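Local coordinates for protein alpha-glucosidase (Pseudoalteromonas sp. K8, PDB 5HQA) that hydrolyses alpha-glucosidic bonds as a chloride-activated glycoside hydrolase of family 97 that binds calcium and the pseudo-sugar acarbose, at residues W66-G71 / G443-Y448; I123-E128 / V216-Q221; I431-H436 / P449-R454. All blocks are in the same frame, centred on the assembly; numbering follows the deposited sequence.

Interaction 1: W66-G71 / G443-Y448; sequences WQQPWG and GLRRTY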
loop_
_atom_site.group_PDB
_atom_site.type_symbol
_atom_site.label_atom_id
_atom_site.label_comp_id
_atom_site.label_asym_id
_atom_site.label_seq_id
_atom_site.Cartn_x
_atom_site.Cartn_y
_atom_site.Cartn_z
ATOM N N TRP A 66 -5.052 -13.207 -16.314
ATOM C CA TRP A 66 -6.291 -13.214 -15.553
ATOM C C TRP A 66 -6.812 -11.785 -15.445
ATOM O O TRP A 66 -6.088 -10.818 -15.702
ATOM C CB TRP A 66 -6.092 -13.850 -14.164
ATOM C CG TRP A 66 -4.984 -13.234 -13.340
ATOM C CD1 TRP A 66 -3.640 -13.478 -13.451
ATOM C CD2 TRP A 66 -5.134 -12.292 -12.264
ATOM N NE1 TRP A 66 -2.943 -12.736 -12.514
ATOM C CE2 TRP A 66 -3.838 -12.003 -11.775
ATOM C CE3 TRP A 66 -6.236 -11.668 -11.667
ATOM C CZ2 TRP A 66 -3.619 -11.110 -10.718
ATOM C CZ3 TRP A 66 -6.014 -10.779 -10.616
ATOM C CH2 TRP A 66 -4.717 -10.512 -10.157
ATOM N N GLN A 67 -8.084 -11.656 -15.078
ATOM C CA GLN A 67 -8.751 -10.361 -15.052
ATOM C C GLN A 67 -9.031 -9.927 -13.617
ATOM O O GLN A 67 -9.522 -10.720 -12.807
ATOM C CB GLN A 67 -10.054 -10.396 -15.860
ATOM C CG GLN A 67 -10.812 -9.072 -15.782
ATOM C CD GLN A 67 -11.640 -8.779 -17.017
ATOM O OE1 GLN A 67 -11.146 -8.857 -18.144
ATOM N NE2 GLN A 67 -12.907 -8.429 -16.810
ATOM N N GLN A 68 -8.710 -8.654 -13.301
ATOM C CA GLN A 68 -9.016 -8.125 -11.973
ATOM C C GLN A 68 -10.445 -7.595 -11.924
ATOM O O GLN A 68 -10.928 -7.018 -12.902
ATOM C CB GLN A 68 -8.072 -6.992 -11.606
ATOM C CG GLN A 68 -6.607 -7.326 -11.702
ATOM C CD GLN A 68 -5.818 -6.514 -10.708
ATOM O OE1 GLN A 68 -5.830 -6.814 -9.516
ATOM N NE2 GLN A 68 -5.149 -5.463 -11.182
ATOM N N PRO A 69 -11.141 -7.754 -10.797
ATOM C CA PRO A 69 -12.451 -7.092 -10.671
ATOM C C PRO A 69 -12.330 -5.579 -10.649
ATOM O O PRO A 69 -13.203 -4.879 -11.169
ATOM C CB PRO A 69 -12.995 -7.641 -9.344
ATOM C CG PRO A 69 -11.761 -7.991 -8.552
ATOM C CD PRO A 69 -10.763 -8.495 -9.579
ATOM N N TRP A 70 -11.265 -5.067 -10.043
ATOM C CA TRP A 70 -10.907 -3.658 -10.019
ATOM C C TRP A 70 -9.400 -3.626 -9.848
ATOM O O TRP A 70 -8.799 -4.603 -9.399
ATOM C CB TRP A 70 -11.585 -2.902 -8.870
ATOM C CG TRP A 70 -11.349 -3.553 -7.530
ATOM C CD1 TRP A 70 -12.167 -4.454 -6.904
ATOM C CD2 TRP A 70 -10.222 -3.368 -6.663
ATOM N NE1 TRP A 70 -11.621 -4.834 -5.698
ATOM C CE2 TRP A 70 -10.428 -4.184 -5.526
ATOM C CE3 TRP A 70 -9.062 -2.588 -6.728
ATOM C CZ2 TRP A 70 -9.516 -4.240 -4.468
ATOM C CZ3 TRP A 70 -8.161 -2.646 -5.679
ATOM C CH2 TRP A 70 -8.395 -3.463 -4.561
ATOM N N GLY A 71 -8.781 -2.512 -10.196
ATOM C CA GLY A 71 -7.346 -2.442 -10.035
ATOM C C GLY A 71 -6.724 -1.337 -10.863
ATOM O O GLY A 71 -7.409 -0.470 -11.412
ATOM N N GLY A 443 -0.500 -8.040 -1.421
ATOM C CA GLY A 443 -1.241 -8.507 -2.579
ATOM C C GLY A 443 -2.518 -9.261 -2.281
ATOM O O GLY A 443 -3.119 -9.813 -3.211
ATOM N N LEU A 444 -2.964 -9.297 -1.024
ATOM C CA LEU A 444 -4.124 -10.111 -0.684
ATOM C C LEU A 444 -5.431 -9.572 -1.268
ATOM O O LEU A 444 -6.427 -10.307 -1.277
ATOM C CB LEU A 444 -4.234 -10.244 0.839
ATOM C CG LEU A 444 -3.193 -11.186 1.445
ATOM C CD1 LEU A 444 -3.085 -10.977 2.947
ATOM C CD2 LEU A 444 -3.578 -12.628 1.123
ATOM N N ARG A 445 -5.453 -8.328 -1.767
ATOM C CA ARG A 445 -6.627 -7.845 -2.493
ATOM C C ARG A 445 -6.989 -8.743 -3.675
ATOM O O ARG A 445 -8.147 -8.748 -4.107
ATOM C CB ARG A 445 -6.400 -6.405 -2.985
ATOM C CG ARG A 445 -5.219 -6.268 -3.962
ATOM C CD ARG A 445 -4.938 -4.807 -4.312
ATOM N NE ARG A 445 -3.619 -4.616 -4.925
ATOM C CZ ARG A 445 -3.408 -4.179 -6.171
ATOM N NH1 ARG A 445 -4.428 -3.885 -6.984
ATOM N NH2 ARG A 445 -2.159 -4.023 -6.609
ATOM N N ARG A 446 -6.033 -9.494 -4.227
ATOM C CA ARG A 446 -6.396 -10.439 -5.277
ATOM C C ARG A 446 -7.312 -11.522 -4.727
ATOM O O ARG A 446 -8.334 -11.864 -5.334
ATOM C CB ARG A 446 -5.152 -11.073 -5.894
ATOM C CG ARG A 446 -5.545 -12.145 -6.916
ATOM C CD ARG A 446 -4.363 -12.849 -7.526
ATOM N NE ARG A 446 -4.802 -13.670 -8.643
ATOM C CZ ARG A 446 -3.986 -14.381 -9.414
ATOM N NH1 ARG A 446 -2.679 -14.367 -9.189
ATOM N NH2 ARG A 446 -4.478 -15.098 -10.415
ATOM N N THR A 447 -6.957 -12.063 -3.564
ATOM C CA THR A 447 -7.687 -13.167 -2.956
ATOM C C THR A 447 -8.974 -12.689 -2.296
ATOM O O THR A 447 -9.990 -13.397 -2.321
ATOM C CB THR A 447 -6.786 -13.847 -1.925
ATOM O OG1 THR A 447 -5.480 -14.035 -2.493
ATOM C CG2 THR A 447 -7.358 -15.189 -1.510
ATOM N N TYR A 448 -8.933 -11.499 -1.692
ATOM C CA TYR A 448 -10.053 -10.907 -0.957
ATOM C C TYR A 448 -10.275 -9.510 -1.508
ATOM O O TYR A 448 -9.789 -8.522 -0.941
ATOM C CB TYR A 448 -9.773 -10.867 0.545
ATOM C CG TYR A 448 -9.464 -12.237 1.082
ATOM C CD1 TYR A 448 -10.483 -13.145 1.342
ATOM C CD2 TYR A 448 -8.154 -12.643 1.282
ATOM C CE1 TYR A 448 -10.207 -14.417 1.814
ATOM C CE2 TYR A 448 -7.868 -13.909 1.756
ATOM C CZ TYR A 448 -8.898 -14.790 2.015
ATOM O OH TYR A 448 -8.606 -16.049 2.482
HETATM O O HOH W 1 -6.952 -5.312 -7.430
#

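Interaction 2: I123-E128 / V216-Q221; sequences IEITKE and VAVKKQ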
loop_
_atom_site.group_PDB
_atom_site.type_symbol
_atom_site.label_atom_id
_atom_site.label_comp_id
_atom_site.label_asym_id
_atom_site.label_seq_id
_atom_site.Cartn_x
_atom_site.Cartn_y
_atom_site.Cartn_z
ATOM N N ILE A 123 4.818 -26.639 16.309
ATOM C CA ILE A 123 6.136 -26.028 16.260
ATOM C C ILE A 123 5.993 -24.522 16.388
ATOM O O ILE A 123 4.936 -23.938 16.132
ATOM C CB ILE A 123 6.922 -26.408 14.987
ATOM C CG1 ILE A 123 6.165 -26.007 13.733
ATOM C CG2 ILE A 123 7.204 -27.903 14.958
ATOM C CD1 ILE A 123 6.774 -24.832 13.063
ATOM N N GLU A 124 7.078 -23.898 16.827
ATOM C CA GLU A 124 7.146 -22.451 16.965
ATOM C C GLU A 124 8.443 -21.993 16.321
ATOM O O GLU A 124 9.531 -22.279 16.835
ATOM C CB GLU A 124 7.071 -22.035 18.432
ATOM C CG GLU A 124 5.778 -22.468 19.097
ATOM C CD GLU A 124 5.692 -22.034 20.542
ATOM O OE1 GLU A 124 4.816 -21.204 20.865
ATOM O OE2 GLU A 124 6.508 -22.512 21.354
ATOM N N ILE A 125 8.330 -21.307 15.185
ATOM C CA ILE A 125 9.509 -20.755 14.538
ATOM C C ILE A 125 10.035 -19.601 15.377
ATOM O O ILE A 125 9.286 -18.683 15.740
ATOM C CB ILE A 125 9.175 -20.290 13.116
ATOM C CG1 ILE A 125 8.727 -21.465 12.252
ATOM C CG2 ILE A 125 10.372 -19.551 12.482
ATOM C CD1 ILE A 125 8.120 -21.009 10.950
ATOM N N THR A 126 11.331 -19.645 15.695
ATOM C CA THR A 126 11.987 -18.543 16.375
ATOM C C THR A 126 12.896 -17.742 15.461
ATOM O O THR A 126 13.211 -16.596 15.787
ATOM C CB THR A 126 12.803 -19.056 17.567
ATOM O OG1 THR A 126 13.691 -20.085 17.117
ATOM C CG2 THR A 126 11.872 -19.628 18.634
ATOM N N LYS A 127 13.318 -18.309 14.332
ATOM C CA LYS A 127 14.094 -17.545 13.364
ATOM C C LYS A 127 13.906 -18.160 11.990
ATOM O O LYS A 127 13.966 -19.384 11.844
ATOM C CB LYS A 127 15.586 -17.513 13.730
ATOM C CG LYS A 127 16.388 -16.512 12.901
ATOM C CD LYS A 127 17.791 -16.313 13.449
ATOM C CE LYS A 127 17.746 -15.865 14.902
ATOM N NZ LYS A 127 17.086 -14.548 15.083
ATOM N N GLU A 128 13.665 -17.317 10.996
ATOM C CA GLU A 128 13.770 -17.714 9.600
ATOM C C GLU A 128 15.148 -17.268 9.114
ATOM O O GLU A 128 15.494 -16.088 9.238
ATOM C CB GLU A 128 12.653 -17.090 8.759
ATOM C CG GLU A 128 12.703 -17.546 7.310
ATOM C CD GLU A 128 11.593 -16.965 6.451
ATOM O OE1 GLU A 128 10.459 -16.793 6.963
ATOM O OE2 GLU A 128 11.858 -16.692 5.255
ATOM N N VAL A 216 8.256 -15.956 20.546
ATOM C CA VAL A 216 8.357 -16.763 19.333
ATOM C C VAL A 216 7.772 -15.985 18.162
ATOM O O VAL A 216 7.003 -15.034 18.335
ATOM C CB VAL A 216 7.677 -18.136 19.488
ATOM C CG1 VAL A 216 8.229 -18.877 20.712
ATOM C CG2 VAL A 216 6.156 -18.001 19.547
ATOM N N ALA A 217 8.160 -16.388 16.950
ATOM C CA ALA A 217 7.712 -15.681 15.755
ATOM C C ALA A 217 6.423 -16.268 15.182
ATOM O O ALA A 217 5.446 -15.539 14.979
ATOM C CB ALA A 217 8.818 -15.681 14.695
ATOM N N VAL A 218 6.407 -17.570 14.883
ATOM C CA VAL A 218 5.287 -18.167 14.152
ATOM C C VAL A 218 4.900 -19.485 14.799
ATOM O O VAL A 218 5.750 -20.362 14.983
ATOM C CB VAL A 218 5.609 -18.410 12.666
ATOM C CG1 VAL A 218 4.362 -18.957 11.947
ATOM C CG2 VAL A 218 6.120 -17.139 11.996
ATOM N N LYS A 219 3.614 -19.642 15.096
ATOM C CA LYS A 219 3.065 -20.887 15.609
ATOM C C LYS A 219 2.412 -21.659 14.468
ATOM O O LYS A 219 1.550 -21.120 13.764
ATOM C CB LYS A 219 2.049 -20.597 16.714
ATOM C CG LYS A 219 2.604 -19.751 17.857
ATOM C CD LYS A 219 1.500 -19.279 18.806
ATOM C CE LYS A 219 2.064 -18.457 19.954
ATOM N NZ LYS A 219 0.991 -17.921 20.837
ATOM N N LYS A 220 2.829 -22.909 14.275
ATOM C CA LYS A 220 2.246 -23.780 13.266
ATOM C C LYS A 220 1.987 -25.155 13.870
ATOM O O LYS A 220 2.607 -25.559 14.857
ATOM C CB LYS A 220 3.159 -23.931 12.033
ATOM C CG LYS A 220 3.375 -22.650 11.233
ATOM C CD LYS A 220 2.124 -22.264 10.439
ATOM C CE LYS A 220 2.437 -21.154 9.446
ATOM N NZ LYS A 220 1.259 -20.840 8.587
ATOM N N GLN A 221 1.059 -25.882 13.264
ATOM C CA GLN A 221 0.835 -27.278 13.610
ATOM C C GLN A 221 1.063 -28.109 12.356
ATOM O O GLN A 221 0.273 -28.041 11.408
ATOM C CB GLN A 221 -0.565 -27.485 14.167
ATOM C CG GLN A 221 -0.812 -28.900 14.620
ATOM C CD GLN A 221 -2.195 -29.069 15.198
ATOM O OE1 GLN A 221 -3.177 -29.205 14.459
ATOM N NE2 GLN A 221 -2.288 -29.049 16.527
#

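Interaction 3: I431-H436 / P449-R454; sequences ISINTH and PNWITR. With AC1 (4,6-dideoxy-4-{[(1S,4R,5S,6S)-4,5,6-trihydroxy-3-(hydroxymethyl)cyclohex-2-en-1-yl]amino}-alpha-D-glucopyranose), chain B.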
loop_
_atom_site.group_PDB
_atom_site.type_symbol
_atom_site.label_atom_id
_atom_site.label_comp_id
_atom_site.label_asym_id
_atom_site.label_seq_id
_atom_site.Cartn_x
_atom_site.Cartn_y
_atom_site.Cartn_z
ATOM N N ILE A 431 -19.208 -5.631 2.868
ATOM C CA ILE A 431 -18.514 -4.415 3.282
ATOM C C ILE A 431 -17.048 -4.527 2.877
ATOM O O ILE A 431 -16.421 -5.576 3.078
ATOM C CB ILE A 431 -18.663 -4.183 4.797
ATOM C CG1 ILE A 431 -20.125 -3.834 5.127
ATOM C CG2 ILE A 431 -17.684 -3.115 5.293
ATOM C CD1 ILE A 431 -20.415 -3.741 6.608
ATOM N N SER A 432 -16.512 -3.452 2.296
ATOM C CA SER A 432 -15.103 -3.331 1.953
ATOM C C SER A 432 -14.370 -2.541 3.027
ATOM O O SER A 432 -14.954 -1.675 3.685
ATOM C CB SER A 432 -14.929 -2.644 0.598
ATOM O OG SER A 432 -15.502 -3.442 -0.424
ATOM N N ILE A 433 -13.072 -2.828 3.178
ATOM C CA ILE A 433 -12.278 -2.357 4.307
ATOM C C ILE A 433 -11.114 -1.517 3.800
ATOM O O ILE A 433 -10.390 -1.928 2.883
ATOM C CB ILE A 433 -11.769 -3.527 5.167
ATOM C CG1 ILE A 433 -12.947 -4.246 5.827
ATOM C CG2 ILE A 433 -10.802 -3.032 6.239
ATOM C CD1 ILE A 433 -13.750 -3.354 6.777
ATOM N N ASN A 434 -10.940 -0.344 4.413
ATOM C CA ASN A 434 -9.811 0.560 4.210
ATOM C C ASN A 434 -9.079 0.632 5.547
ATOM O O ASN A 434 -9.589 1.236 6.495
ATOM C CB ASN A 434 -10.334 1.930 3.756
ATOM C CG ASN A 434 -9.309 3.049 3.876
ATOM O OD1 ASN A 434 -8.105 2.816 4.002
ATOM N ND2 ASN A 434 -9.798 4.291 3.810
ATOM N N THR A 435 -7.907 -0.001 5.647
ATOM C CA THR A 435 -7.244 -0.200 6.938
ATOM C C THR A 435 -6.179 0.862 7.170
ATOM O O THR A 435 -5.184 0.910 6.437
ATOM C CB THR A 435 -6.582 -1.576 7.019
ATOM O OG1 THR A 435 -7.513 -2.593 6.641
ATOM C CG2 THR A 435 -6.089 -1.841 8.452
ATOM N N HIS A 436 -6.348 1.672 8.214
ATOM C CA HIS A 436 -5.269 2.541 8.670
ATOM C C HIS A 436 -4.531 1.895 9.838
ATOM O O HIS A 436 -5.101 1.095 10.584
ATOM C CB HIS A 436 -5.797 3.934 9.037
ATOM C CG HIS A 436 -6.108 4.769 7.830
ATOM N ND1 HIS A 436 -5.761 6.100 7.722
ATOM C CD2 HIS A 436 -6.698 4.437 6.653
ATOM C CE1 HIS A 436 -6.139 6.555 6.539
ATOM N NE2 HIS A 436 -6.720 5.569 5.876
ATOM N N PRO A 449 -10.998 -9.391 -2.623
ATOM C CA PRO A 449 -11.106 -8.096 -3.302
ATOM C C PRO A 449 -11.887 -7.039 -2.538
ATOM O O PRO A 449 -12.008 -5.919 -3.047
ATOM C CB PRO A 449 -11.812 -8.452 -4.614
ATOM C CG PRO A 449 -11.475 -9.920 -4.835
ATOM C CD PRO A 449 -11.473 -10.507 -3.462
ATOM N N ASN A 450 -12.418 -7.318 -1.350
ATOM C CA ASN A 450 -13.004 -6.242 -0.559
ATOM C C ASN A 450 -11.975 -5.541 0.317
ATOM O O ASN A 450 -12.317 -4.561 0.986
ATOM C CB ASN A 450 -14.153 -6.763 0.307
ATOM C CG ASN A 450 -13.678 -7.661 1.412
ATOM O OD1 ASN A 450 -12.822 -8.518 1.197
ATOM N ND2 ASN A 450 -14.203 -7.458 2.615
ATOM N N TRP A 451 -10.726 -6.014 0.332
ATOM C CA TRP A 451 -9.652 -5.319 1.046
ATOM C C TRP A 451 -9.077 -4.284 0.084
ATOM O O TRP A 451 -8.059 -4.496 -0.578
ATOM C CB TRP A 451 -8.589 -6.301 1.531
ATOM C CG TRP A 451 -7.848 -5.808 2.748
ATOM C CD1 TRP A 451 -7.908 -4.555 3.295
ATOM C CD2 TRP A 451 -6.973 -6.569 3.586
ATOM N NE1 TRP A 451 -7.117 -4.489 4.419
ATOM C CE2 TRP A 451 -6.534 -5.712 4.620
ATOM C CE3 TRP A 451 -6.522 -7.892 3.566
ATOM C CZ2 TRP A 451 -5.663 -6.137 5.623
ATOM C CZ3 TRP A 451 -5.661 -8.316 4.570
ATOM C CH2 TRP A 451 -5.241 -7.441 5.583
ATOM N N ILE A 452 -9.754 -3.136 0.008
ATOM C CA ILE A 452 -9.572 -2.279 -1.162
ATOM C C ILE A 452 -8.345 -1.379 -1.044
ATOM O O ILE A 452 -7.702 -1.080 -2.058
ATOM C CB ILE A 452 -10.846 -1.460 -1.440
ATOM C CG1 ILE A 452 -11.277 -0.671 -0.204
ATOM C CG2 ILE A 452 -11.957 -2.387 -1.890
ATOM C CD1 ILE A 452 -12.470 0.220 -0.452
ATOM N N THR A 453 -7.978 -0.945 0.156
ATOM C CA THR A 453 -6.849 -0.037 0.284
ATOM C C THR A 453 -6.410 -0.007 1.747
ATOM O O THR A 453 -7.031 -0.622 2.620
ATOM C CB THR A 453 -7.213 1.359 -0.251
ATOM O OG1 THR A 453 -6.020 2.130 -0.452
ATOM C CG2 THR A 453 -8.156 2.103 0.713
ATOM N N ARG A 454 -5.316 0.703 2.001
ATOM C CA ARG A 454 -4.809 0.857 3.358
ATOM C C ARG A 454 -3.885 2.062 3.398
ATOM O O ARG A 454 -3.500 2.612 2.364
ATOM C CB ARG A 454 -4.072 -0.403 3.829
ATOM C CG ARG A 454 -2.674 -0.572 3.217
ATOM C CD ARG A 454 -2.212 -2.022 3.361
ATOM N NE ARG A 454 -3.117 -2.915 2.643
ATOM C CZ ARG A 454 -3.427 -4.148 3.032
ATOM N NH1 ARG A 454 -2.906 -4.652 4.151
ATOM N NH2 ARG A 454 -4.265 -4.880 2.298
HETATM C C1 AC1 B . -1.152 9.327 15.616
HETATM O O2 AC1 B . 0.452 7.913 14.537
HETATM C C2 AC1 B . -0.959 8.163 14.655
HETATM C C4A AC1 B . -7.736 9.139 11.383
HETATM C C3 AC1 B . -1.585 8.440 13.314
HETATM O O3 AC1 B . -1.323 7.354 12.406
HETATM C C4 AC1 B . -3.061 8.684 13.480
HETATM N N4A AC1 B . -3.816 8.678 12.187
HETATM C C5 AC1 B . -3.055 10.053 14.142
HETATM O O5 AC1 B . -2.540 9.888 15.528
HETATM C C6 AC1 B . -4.390 10.729 14.205
HETATM C C1B AC1 B . -5.058 7.825 12.183
HETATM C C2B AC1 B . -5.752 7.838 10.665
HETATM O O2B AC1 B . -4.724 7.543 9.720
HETATM C C3B AC1 B . -6.421 9.049 10.418
HETATM O O3B AC1 B . -6.880 9.177 9.049
HETATM O O4 AC1 B . -8.353 10.405 11.250
HETATM C C5B AC1 B . -7.434 8.897 12.775
HETATM C C7B AC1 B . -6.027 8.178 13.165
HETATM C C6B AC1 B . -8.626 8.752 13.736
HETATM O O6B AC1 B . -9.215 7.512 13.498
#

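Interaction 1: W66-G71 / G443-Y448
Arg446 and Trp66 form a cation-pi stack where the N-terminal beta domain meets the loop before barrel strand 451-454. The guanidinium lies flat over one face of the indole, with the two planes 3° apart. Arg446 CZ sits 3.6 Å from the centroid of the six-membered ring of Trp66. Arg446 NH2 reaches over the five-membered ring, while Arg446 NE lies over the far side of the six-membered ring. Arg446 CG lies anti to its own N (chi1 175°), and the extended chain runs across the ring with Arg446 CD 3.5 Å from Trp66 CH2. Both stacked groups are also tied to the region of helix 245-248: Trp66 NE1 bonds to Asn248 OD1, and Arg446 NH1 to Leu247 O.

Arg445 makes the apolar packing. Its CD approaches Trp70 CH2 to 3.7 Å, and Arg445 CB lies near the same carbon, an oblique approach. The guanidinium forms a salt bridge to Glu72. Gln68 NE2 bonds to Arg73 O and also to Glu72.

The polar link is a water. It donates to Gln68 OE1 and to Trp70 O, and accepts a weak bond from Arg445 NH1. The water oxygen stands 3.4 Å above the plane of the Trp70 indole, toward its rim.

Interaction 2: I123-E128 / V216-Q221
Ile125 and Val218 form a hydrogen-bonded pair in an antiparallel ladder. Ile125 N donates to Val218 O at 2.8 Å. In return, Ile125 O accepts two bonds: from Ala217 N at 2.8 Å and from Val218 N at 3.2 Å. Ala217 and Val218 thus share one opposing residue, which makes a classic beta bulge. The Ala217 bond runs nearly along the C=O axis, while the Val218 bond uses a lone pair in the carbonyl plane. Ile123 and Lys220 form the next hydrogen-bonded pair, and the Lys220 N to Ile123 O bond is almost straight at 175°. Between these pairs lies the non-hydrogen-bonded pair Glu124-Lys219, where Glu124 CA makes a CA-H...O contact with Val218 O.

On one face, Ile125 CD1 meets Val218 CB at 4.0 Å and Ile123 CD1 lies 3.9 Å from Lys220 CB. Phe42 and Phe224 pack against both isoleucines, and Phe40 against Ile125. Lys220 bends at chi2 (-73°) and carries NZ to a salt bridge with Asp191.

On the other face, the extended Glu124 chain runs beside Lys219 and crosses the methyls of Val216, with Glu124 OE1 nearest Val216 CG2. Lys219 also makes a cation-pi contact with Trp212.

Glu124 OE1 and Lys219 NZ stay 5.0 Å apart. That is too far for a salt bridge, so any attraction is probably weak, and backbone bonds carry the pairing.

Interaction 3: I431-H436 / P449-R454
The Trp451 indole presents its N-H edge to Thr435. NE1 donates to Thr435 OG1 at 2.9 Å, with an N-H...O angle of 149° and the oxygen tilted 20° out of the ring plane. The Thr435 hydroxyl is held anti to the carbonyl carbon, which places it beside this edge. Over one face of the indole lies Arg454 NH2, 3.3 Å above the ring centre. Arg454 NH1 bonds to Ile439 O. The His436 ring has Asn434 OD1 and AC1 O2B at its edge, both in its plane.

These side chains belong to neighbouring parallel strands of the catalytic TIM-type barrel, with His436 just past the end of one. Ile433 N bonds to Asn450 O. Ile433 O accepts from Ile452 N at 3.2 Å, and Thr435 N donates to Thr453 O. Trp451 is the centre of an inverse gamma turn.

At the start of the pairing, the Asn450 amide turns its ND2 to Ile431 O at 2.9 Å, with an N-H...O angle of 172°. The same ND2 also bonds to Val423 O of helix 413-428, so it links the strand pair to that helix.

Asn434 and Thr453 lie side by side on the opposite face of the sheet from Thr435. Thr453 CG2 packs 3.4 Å from Asn434 OD1, a buried oxygen that has no hydrogen-bonding partner. Asn434 ND2 bonds to Asp489 OD2.

His436 continues from the end of its strand into the glycan pocket. Its NE2 also bonds to Asp489 OD2, so this carboxylate is shared by Asn434 and His436 and probably helps to position the imidazole. At the other ring nitrogen, His436 ND1 donates to AC1 O2B of the bound acarbose unit at 2.7 Å.

In the fold
Interaction 2 lies within the N-terminal beta domain, in the sheet that holds strands 122-134 and 218-221. Interaction 1 joins that domain to the barrel. Interaction 3 pairs two barrel strands beside the glycan pocket. Interactions 1 and 3 touch, with centres about 12 Å apart. Segment 443-448 runs directly into 449-454, and Trp70 NE1 probably bonds to Pro449 O. Interaction 2 is remote, its centre about 29 Å from that of interaction 1 and 28 Å from that of interaction 3. Along the chain, interaction 2 is nested within the loop closed by interaction 1, while interactions 1 and 3 cross. The domain interface therefore lies next to a strand of the catalytic barrel.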